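Local atomic coordinates of putative 4-Hydroxy-2-oxoglutarate aldolase / 2-dehydro-3-deoxyphosphogluconate aldolase (Yersinia enterocolitica, PDB entry 3LM7), a protein that is a putative aldolase of the KDGP aldolase family, built on a TIM-barrel-type fold of parallel strands wrapped by helices. Residues D197-L209 with D236-V248. Residues are numbered along the deposited sequence; the frame is centred on the assembly and turned at random.
Sequences DLDNFEQIVQIAL and DVKTLLDIVKKIV
F201 and L240 illustrate how an aromatic ring is enclosed where two barrel helices meet. Methyl CD2 of L240 sits over one ring face, 3.6 Å from the centroid and 17° off the normal, a CH-pi contact; V205 CG2, from the ring's own helix, lies over the opposite face, offset toward the rim. I243 CG2 and V244 CG2 meet the rim near the ring plane, V244 CG2 lying 3.7 Å from F201 CZ. With CG anti to the backbone N, the F201 ring is turned between L240 and V205, and it also touches L17 of strand 17-20.

Further apolar contacts extend the seam both ways. L198 CD2 presses tightly on L240 CD2 at 3.5 Å, while I247 enters as a knob among E202, V205, Q206 and L209, its CD1 3.8 Å from V205 CG1.

Polar links are few. K246 NZ bonds E202 OE1 at 2.7 Å on the syn side, 26° out of the carboxylate plane, and a water accepts from Q206 NE2 and donates to I247 O; Q206 NE2 also bonds D210.

The axes of segments 201-209 and 236-247 cross at -38° and come within 10.3 Å. Apolar side chains thus carry most of this contact, one salt bridge and one water bridge adding directional links.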
loop_
_atom_site.group_PDB
_atom_site.type_symbol
_atom_site.label_atom_id
_atom_site.label_comp_id
_atom_site.label_asym_id
_atom_site.label_seq_id
_atom_site.Cartn_x
_atom_site.Cartn_y
_atom_site.Cartn_z
ATOM N N ASP A 197 -8.292 18.986 13.933
ATOM C CA ASP A 197 -7.650 19.504 15.139
ATOM C C ASP A 197 -7.196 18.324 15.969
ATOM O O ASP A 197 -7.339 17.197 15.546
ATOM C CB ASP A 197 -8.567 20.493 15.919
ATOM C CG ASP A 197 -9.858 19.859 16.383
ATOM O OD1 ASP A 197 -9.889 18.648 16.619
ATOM O OD2 ASP A 197 -10.843 20.595 16.456
ATOM N N LEU A 198 -6.674 18.569 17.185
ATOM C CA LEU A 198 -6.144 17.445 17.953
ATOM C C LEU A 198 -7.224 16.508 18.459
ATOM O O LEU A 198 -6.916 15.364 18.804
ATOM C CB LEU A 198 -5.330 17.994 19.172
ATOM C CG LEU A 198 -4.114 18.846 18.791
ATOM C CD1 LEU A 198 -3.426 19.423 20.045
ATOM C CD2 LEU A 198 -3.098 17.984 17.954
ATOM N N ASP A 199 -8.462 16.987 18.511
ATOM C CA ASP A 199 -9.586 16.162 19.048
ATOM C C ASP A 199 -10.301 15.315 17.992
ATOM O O ASP A 199 -10.930 14.299 18.324
ATOM C CB ASP A 199 -10.577 17.059 19.776
ATOM C CG ASP A 199 -9.992 17.642 21.057
ATOM O OD1 ASP A 199 -9.140 16.973 21.740
ATOM O OD2 ASP A 199 -10.407 18.777 21.376
ATOM N N ASN A 200 -10.220 15.700 16.729
ATOM C CA ASN A 200 -10.886 14.876 15.676
ATOM C C ASN A 200 -9.875 14.139 14.774
ATOM O O ASN A 200 -10.259 13.378 13.920
ATOM C CB ASN A 200 -11.898 15.680 14.845
ATOM C CG ASN A 200 -11.249 16.824 14.090
ATOM O OD1 ASN A 200 -10.052 16.806 13.792
ATOM N ND2 ASN A 200 -12.041 17.840 13.781
ATOM N N PHE A 201 -8.580 14.368 15.022
ATOM C CA PHE A 201 -7.527 13.819 14.186
ATOM C C PHE A 201 -7.578 12.327 14.221
ATOM O O PHE A 201 -7.560 11.701 13.175
ATOM C CB PHE A 201 -6.162 14.292 14.685
ATOM C CG PHE A 201 -4.983 13.670 13.949
ATOM C CD1 PHE A 201 -4.574 14.201 12.733
ATOM C CD2 PHE A 201 -4.287 12.580 14.504
ATOM C CE1 PHE A 201 -3.432 13.627 12.038
ATOM C CE2 PHE A 201 -3.169 12.001 13.855
ATOM C CZ PHE A 201 -2.731 12.532 12.622
ATOM N N GLU A 202 -7.596 11.710 15.421
ATOM C CA GLU A 202 -7.605 10.246 15.442
ATOM C C GLU A 202 -8.782 9.651 14.636
ATOM O O GLU A 202 -8.570 8.758 13.814
ATOM C CB GLU A 202 -7.679 9.707 16.893
ATOM C CG GLU A 202 -7.772 8.189 16.924
ATOM C CD GLU A 202 -7.599 7.660 18.346
ATOM O OE1 GLU A 202 -7.220 8.425 19.253
ATOM O OE2 GLU A 202 -7.825 6.487 18.518
ATOM N N GLN A 203 -9.986 10.180 14.831
ATOM C CA GLN A 203 -11.118 9.584 14.170
ATOM C C GLN A 203 -10.994 9.770 12.631
ATOM O O GLN A 203 -11.217 8.846 11.884
ATOM C CB GLN A 203 -12.408 10.218 14.689
ATOM C CG GLN A 203 -13.649 9.606 13.996
ATOM C CD GLN A 203 -14.946 10.290 14.462
ATOM O OE1 GLN A 203 -14.916 11.117 15.369
ATOM N NE2 GLN A 203 -16.056 10.013 13.783
ATOM N N ILE A 204 -10.531 10.925 12.196
ATOM C CA ILE A 204 -10.425 11.189 10.781
ATOM C C ILE A 204 -9.401 10.276 10.086
ATOM O O ILE A 204 -9.668 9.696 9.007
ATOM C CB ILE A 204 -10.125 12.740 10.524
ATOM C CG1 ILE A 204 -11.434 13.544 10.703
ATOM C CG2 ILE A 204 -9.543 12.921 9.101
ATOM C CD1 ILE A 204 -11.278 15.122 10.863
ATOM N N VAL A 205 -8.244 10.116 10.721
ATOM C CA VAL A 205 -7.265 9.165 10.219
ATOM C C VAL A 205 -7.728 7.708 10.349
ATOM O O VAL A 205 -7.529 6.929 9.412
ATOM C CB VAL A 205 -5.866 9.371 10.883
ATOM C CG1 VAL A 205 -4.841 8.306 10.324
ATOM C CG2 VAL A 205 -5.366 10.847 10.628
ATOM N N GLN A 206 -8.402 7.355 11.439
ATOM C CA GLN A 206 -8.794 5.980 11.615
ATOM C C GLN A 206 -9.773 5.603 10.485
ATOM O O GLN A 206 -9.789 4.472 10.021
ATOM C CB GLN A 206 -9.532 5.827 12.947
ATOM C CG GLN A 206 -9.788 4.367 13.367
ATOM C CD GLN A 206 -8.513 3.601 13.688
ATOM O OE1 GLN A 206 -7.802 3.942 14.642
ATOM N NE2 GLN A 206 -8.227 2.566 12.904
ATOM N N ILE A 207 -10.666 6.527 10.114
ATOM C CA ILE A 207 -11.599 6.203 9.018
ATOM C C ILE A 207 -10.861 5.777 7.765
ATOM O O ILE A 207 -11.233 4.800 7.101
ATOM C CB ILE A 207 -12.476 7.450 8.723
ATOM C CG1 ILE A 207 -13.573 7.518 9.771
ATOM C CG2 ILE A 207 -13.073 7.412 7.272
ATOM C CD1 ILE A 207 -14.272 8.909 9.763
ATOM N N ALA A 208 -9.794 6.504 7.428
ATOM C CA ALA A 208 -8.989 6.163 6.226
ATOM C C ALA A 208 -8.279 4.817 6.419
ATOM O O ALA A 208 -8.219 4.001 5.462
ATOM C CB ALA A 208 -7.896 7.292 5.893
ATOM N N LEU A 209 -7.712 4.584 7.614
ATOM C CA LEU A 209 -7.040 3.310 7.847
ATOM C C LEU A 209 -8.029 2.143 7.814
ATOM O O LEU A 209 -7.711 1.103 7.244
ATOM C CB LEU A 209 -6.316 3.311 9.211
ATOM C CG LEU A 209 -5.226 4.367 9.392
ATOM C CD1 LEU A 209 -4.659 4.333 10.880
ATOM C CD2 LEU A 209 -4.050 4.131 8.363
ATOM N N ASP A 236 2.156 20.283 19.717
ATOM C CA ASP A 236 0.952 19.784 19.012
ATOM C C ASP A 236 1.359 18.714 17.958
ATOM O O ASP A 236 0.637 17.775 17.685
ATOM C CB ASP A 236 0.168 20.931 18.363
ATOM C CG ASP A 236 -0.583 21.818 19.390
ATOM O OD1 ASP A 236 -0.459 21.569 20.607
ATOM O OD2 ASP A 236 -1.259 22.771 18.953
ATOM N N VAL A 237 2.519 18.892 17.352
ATOM C CA VAL A 237 3.009 17.915 16.405
ATOM C C VAL A 237 3.355 16.633 17.162
ATOM O O VAL A 237 3.063 15.508 16.717
ATOM C CB VAL A 237 4.238 18.518 15.621
ATOM C CG1 VAL A 237 4.971 17.466 14.839
ATOM C CG2 VAL A 237 3.778 19.622 14.711
ATOM N N LYS A 238 4.000 16.764 18.317
ATOM C CA LYS A 238 4.247 15.520 19.129
ATOM C C LYS A 238 2.933 14.776 19.501
ATOM O O LYS A 238 2.896 13.526 19.473
ATOM C CB LYS A 238 5.091 15.863 20.358
ATOM C CG LYS A 238 5.829 14.686 20.912
ATOM C CD LYS A 238 5.081 14.124 22.027
ATOM C CE LYS A 238 5.958 13.092 22.779
ATOM N NZ LYS A 238 5.080 12.585 23.899
ATOM N N THR A 239 1.881 15.521 19.874
ATOM C CA THR A 239 0.605 14.925 20.269
ATOM C C THR A 239 0.033 14.157 19.039
ATOM O O THR A 239 -0.505 13.035 19.147
ATOM C CB THR A 239 -0.419 16.036 20.709
ATOM O OG1 THR A 239 0.081 16.687 21.880
ATOM C CG2 THR A 239 -1.790 15.475 21.016
ATOM N N LEU A 240 0.146 14.778 17.865
ATOM C CA LEU A 240 -0.249 14.082 16.615
ATOM C C LEU A 240 0.549 12.819 16.346
ATOM O O LEU A 240 -0.023 11.743 16.104
ATOM C CB LEU A 240 -0.140 15.035 15.413
ATOM C CG LEU A 240 -1.145 16.174 15.510
ATOM C CD1 LEU A 240 -0.757 17.349 14.501
ATOM C CD2 LEU A 240 -2.634 15.755 15.344
ATOM N N LEU A 241 1.884 12.936 16.368
ATOM C CA LEU A 241 2.726 11.741 16.261
ATOM C C LEU A 241 2.275 10.598 17.201
ATOM O O LEU A 241 2.136 9.427 16.774
ATOM C CB LEU A 241 4.199 12.097 16.542
ATOM C CG LEU A 241 5.177 10.952 16.230
ATOM C CD1 LEU A 241 5.097 10.419 14.749
ATOM C CD2 LEU A 241 6.628 11.360 16.652
ATOM N N ASP A 242 2.103 10.905 18.505
ATOM C CA ASP A 242 1.694 9.884 19.442
ATOM C C ASP A 242 0.372 9.200 19.016
ATOM O O ASP A 242 0.232 7.980 19.174
ATOM C CB ASP A 242 1.532 10.463 20.860
ATOM C CG ASP A 242 2.855 10.832 21.508
ATOM O OD1 ASP A 242 3.885 10.395 21.009
ATOM O OD2 ASP A 242 2.849 11.613 22.493
ATOM N N ILE A 243 -0.608 9.955 18.505
ATOM C CA ILE A 243 -1.841 9.310 17.990
ATOM C C ILE A 243 -1.506 8.377 16.803
ATOM O O ILE A 243 -1.980 7.211 16.699
ATOM C CB ILE A 243 -2.882 10.394 17.533
ATOM C CG1 ILE A 243 -3.373 11.170 18.771
ATOM C CG2 ILE A 243 -4.082 9.746 16.785
ATOM C CD1 ILE A 243 -4.165 12.446 18.419
ATOM N N VAL A 244 -0.667 8.879 15.898
ATOM C CA VAL A 244 -0.282 8.071 14.737
ATOM C C VAL A 244 0.341 6.729 15.233
ATOM O O VAL A 244 -0.057 5.622 14.799
ATOM C CB VAL A 244 0.696 8.827 13.843
ATOM C CG1 VAL A 244 1.271 7.877 12.764
ATOM C CG2 VAL A 244 -0.045 10.117 13.175
ATOM N N LYS A 245 1.279 6.817 16.192
ATOM C CA LYS A 245 1.910 5.585 16.680
ATOM C C LYS A 245 0.918 4.649 17.348
ATOM O O LYS A 245 1.086 3.402 17.339
ATOM C CB LYS A 245 3.020 5.923 17.706
ATOM C CG LYS A 245 4.213 6.529 17.052
ATOM C CD LYS A 245 5.267 6.891 18.123
ATOM C CE LYS A 245 6.507 7.419 17.422
ATOM N NZ LYS A 245 7.628 7.549 18.423
ATOM N N LYS A 246 -0.122 5.235 17.941
ATOM C CA LYS A 246 -1.167 4.427 18.604
ATOM C C LYS A 246 -1.963 3.680 17.563
ATOM O O LYS A 246 -2.280 2.480 17.744
ATOM C CB LYS A 246 -2.132 5.320 19.464
ATOM C CG LYS A 246 -3.141 4.499 20.287
ATOM C CD LYS A 246 -4.039 5.356 21.208
ATOM C CE LYS A 246 -4.893 6.307 20.382
ATOM N NZ LYS A 246 -5.820 7.126 21.229
ATOM N N ILE A 247 -2.337 4.371 16.490
ATOM C CA ILE A 247 -3.336 3.758 15.592
ATOM C C ILE A 247 -2.748 3.035 14.389
ATOM O O ILE A 247 -3.432 2.182 13.760
ATOM C CB ILE A 247 -4.453 4.782 15.151
ATOM C CG1 ILE A 247 -3.840 5.863 14.273
ATOM C CG2 ILE A 247 -5.178 5.383 16.401
ATOM C CD1 ILE A 247 -4.886 6.884 13.808
ATOM N N VAL A 248 -1.515 3.390 14.020
ATOM C CA VAL A 248 -0.828 2.697 12.906
ATOM C C VAL A 248 -0.015 1.527 13.482
ATOM O O VAL A 248 1.082 1.712 13.998
ATOM C CB VAL A 248 0.051 3.648 12.087
ATOM C CG1 VAL A 248 0.752 2.885 10.950
ATOM C CG2 VAL A 248 -0.824 4.805 11.546
HETATM O O HOH W 1 -5.781 1.038 13.203
#